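PDB 1AXD: glutathione s-transferase I, which catalyses the conjugation of glutathione to electrophilic compounds and thereby takes part in herbicide detoxification in maize. Local coordinates for residues 1-6 with 57-62. Residues are numbered along the deposited sequence; the frame is centred on the assembly and turned at random.
Sequences APMKLY and LQDGDL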
loop_
_atom_site.group_PDB
_atom_site.type_symbol
_atom_site.label_atom_id
_atom_site.label_comp_id
_atom_site.label_asym_id
_atom_site.label_seq_id
_atom_site.Cartn_x
_atom_site.Cartn_y
_atom_site.Cartn_z
ATOM N N ALA A 1 -4.808 -29.239 0.544
ATOM C CA ALA A 1 -3.436 -28.980 1.059
ATOM C C ALA A 1 -2.759 -27.818 0.341
ATOM O O ALA A 1 -2.419 -26.843 0.990
ATOM C CB ALA A 1 -2.579 -30.276 1.010
ATOM N N PRO A 2 -2.581 -27.890 -0.993
ATOM C CA PRO A 2 -1.926 -26.754 -1.649
ATOM C C PRO A 2 -2.837 -25.546 -1.829
ATOM O O PRO A 2 -4.000 -25.715 -2.180
ATOM C CB PRO A 2 -1.495 -27.347 -2.989
ATOM C CG PRO A 2 -2.592 -28.304 -3.295
ATOM C CD PRO A 2 -2.851 -28.972 -1.960
ATOM N N MET A 3 -2.323 -24.358 -1.525
ATOM C CA MET A 3 -3.071 -23.116 -1.681
ATOM C C MET A 3 -3.165 -22.870 -3.165
ATOM O O MET A 3 -2.242 -23.224 -3.874
ATOM C CB MET A 3 -2.304 -21.948 -1.044
ATOM C CG MET A 3 -1.946 -22.091 0.430
ATOM S SD MET A 3 -1.065 -20.602 1.044
ATOM C CE MET A 3 0.513 -21.221 1.316
ATOM N N LYS A 4 -4.266 -22.302 -3.646
ATOM C CA LYS A 4 -4.391 -22.023 -5.077
ATOM C C LYS A 4 -4.209 -20.559 -5.304
ATOM O O LYS A 4 -4.942 -19.774 -4.722
ATOM C CB LYS A 4 -5.765 -22.420 -5.625
ATOM C CG LYS A 4 -6.349 -23.715 -5.096
ATOM C CD LYS A 4 -5.465 -24.899 -5.375
ATOM C CE LYS A 4 -5.994 -26.129 -4.662
ATOM N NZ LYS A 4 -4.995 -27.236 -4.697
ATOM N N LEU A 5 -3.230 -20.187 -6.122
ATOM C CA LEU A 5 -2.974 -18.788 -6.448
ATOM C C LEU A 5 -3.656 -18.515 -7.773
ATOM O O LEU A 5 -3.319 -19.144 -8.764
ATOM C CB LEU A 5 -1.465 -18.524 -6.535
ATOM C CG LEU A 5 -0.950 -17.109 -6.817
ATOM C CD1 LEU A 5 -1.388 -16.112 -5.710
ATOM C CD2 LEU A 5 0.582 -17.180 -6.887
ATOM N N TYR A 6 -4.615 -17.598 -7.781
ATOM C CA TYR A 6 -5.363 -17.284 -8.982
ATOM C C TYR A 6 -4.815 -16.163 -9.793
ATOM O O TYR A 6 -4.612 -15.079 -9.261
ATOM C CB TYR A 6 -6.809 -16.998 -8.607
ATOM C CG TYR A 6 -7.515 -18.197 -8.028
ATOM C CD1 TYR A 6 -7.994 -19.198 -8.862
ATOM C CD2 TYR A 6 -7.714 -18.328 -6.652
ATOM C CE1 TYR A 6 -8.659 -20.296 -8.359
ATOM C CE2 TYR A 6 -8.380 -19.433 -6.131
ATOM C CZ TYR A 6 -8.853 -20.411 -7.001
ATOM O OH TYR A 6 -9.553 -21.504 -6.551
ATOM N N LEU A 57 -5.970 -15.512 -3.560
ATOM C CA LEU A 57 -5.428 -16.742 -2.978
ATOM C C LEU A 57 -6.457 -17.482 -2.152
ATOM O O LEU A 57 -7.265 -16.851 -1.477
ATOM C CB LEU A 57 -4.199 -16.463 -2.101
ATOM C CG LEU A 57 -3.478 -17.721 -1.572
ATOM C CD1 LEU A 57 -2.335 -18.120 -2.512
ATOM C CD2 LEU A 57 -2.923 -17.480 -0.166
ATOM N N GLN A 58 -6.420 -18.806 -2.202
ATOM C CA GLN A 58 -7.346 -19.616 -1.433
ATOM C C GLN A 58 -6.622 -20.629 -0.623
ATOM O O GLN A 58 -5.870 -21.424 -1.178
ATOM C CB GLN A 58 -8.335 -20.326 -2.348
ATOM C CG GLN A 58 -9.312 -21.212 -1.594
ATOM C CD GLN A 58 -10.172 -22.046 -2.519
ATOM O OE1 GLN A 58 -10.088 -21.927 -3.734
ATOM N NE2 GLN A 58 -11.010 -22.893 -1.942
ATOM N N ASP A 59 -6.804 -20.576 0.688
ATOM C CA ASP A 59 -6.185 -21.536 1.582
ATOM C C ASP A 59 -7.318 -22.210 2.254
ATOM O O ASP A 59 -7.865 -21.661 3.193
ATOM C CB ASP A 59 -5.291 -20.842 2.612
ATOM C CG ASP A 59 -4.302 -21.796 3.267
ATOM O OD1 ASP A 59 -4.306 -23.007 2.932
ATOM O OD2 ASP A 59 -3.505 -21.330 4.108
ATOM N N GLY A 60 -7.718 -23.367 1.735
ATOM C CA GLY A 60 -8.836 -24.087 2.308
ATOM C C GLY A 60 -10.096 -23.323 1.977
ATOM O O GLY A 60 -10.513 -23.281 0.834
ATOM N N ASP A 61 -10.668 -22.673 2.980
ATOM C CA ASP A 61 -11.888 -21.893 2.799
ATOM C C ASP A 61 -11.582 -20.423 2.956
ATOM O O ASP A 61 -12.499 -19.610 2.920
ATOM C CB ASP A 61 -12.924 -22.304 3.843
ATOM C CG ASP A 61 -12.479 -21.972 5.258
ATOM O OD1 ASP A 61 -11.584 -22.679 5.778
ATOM O OD2 ASP A 61 -13.000 -20.987 5.834
ATOM N N LEU A 62 -10.316 -20.096 3.199
ATOM C CA LEU A 62 -9.885 -18.719 3.370
ATOM C C LEU A 62 -9.625 -18.105 2.017
ATOM O O LEU A 62 -8.923 -18.703 1.211
ATOM C CB LEU A 62 -8.616 -18.675 4.232
ATOM C CG LEU A 62 -7.996 -17.311 4.542
ATOM C CD1 LEU A 62 -8.961 -16.492 5.410
ATOM C CD2 LEU A 62 -6.655 -17.496 5.266
HETATM O O HOH W 1 -6.136 -24.453 -1.263
#
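Lys-4 and Gln-58 form an antiparallel hydrogen-bonded pair at the centre of the thioredoxin-like sheet: Lys-4 N donates to Gln-58 O and Gln-58 N to Lys-4 O, each at 3.1 Å. The packed face belongs to Met-3, Leu-5 and Leu-57. Leu-57 CD1 meets Leu-5 CD1 at 3.9 Å, while Leu-57 CD2 reaches Met-3 SD at 3.8 Å; helices 14-24 and 67-78 cover this face. At the end of this face Met-3 CG lies against the Asp-59 carboxylate, whose OD2 is engaged by Tyr-73 and Lys-77.

The other face is looser: Lys-4 and Gln-58 are both partly exposed, and one water donates to Pro-2 O and Gln-58 O. With CG anti to the backbone N (chi1 179°) and an extended chain, the Gln-58 amide comes to the edge of the buried Tyr-6 ring, nearly coplanar with it. Tyr-6 OH donates to Gln-58 OE1 at 2.9 Å, almost along the C=O axis, and Gln-58 NE2 reaches Gly-60 O at 2.8 Å in the type II' turn. A leucine in place of Gln-58 would probably leave the Tyr-6 hydroxyl and Gly-60 carbonyl without these partners. Both ends of one amide thus tie the first strand to the hairpin turn, fixing the amide's rotation.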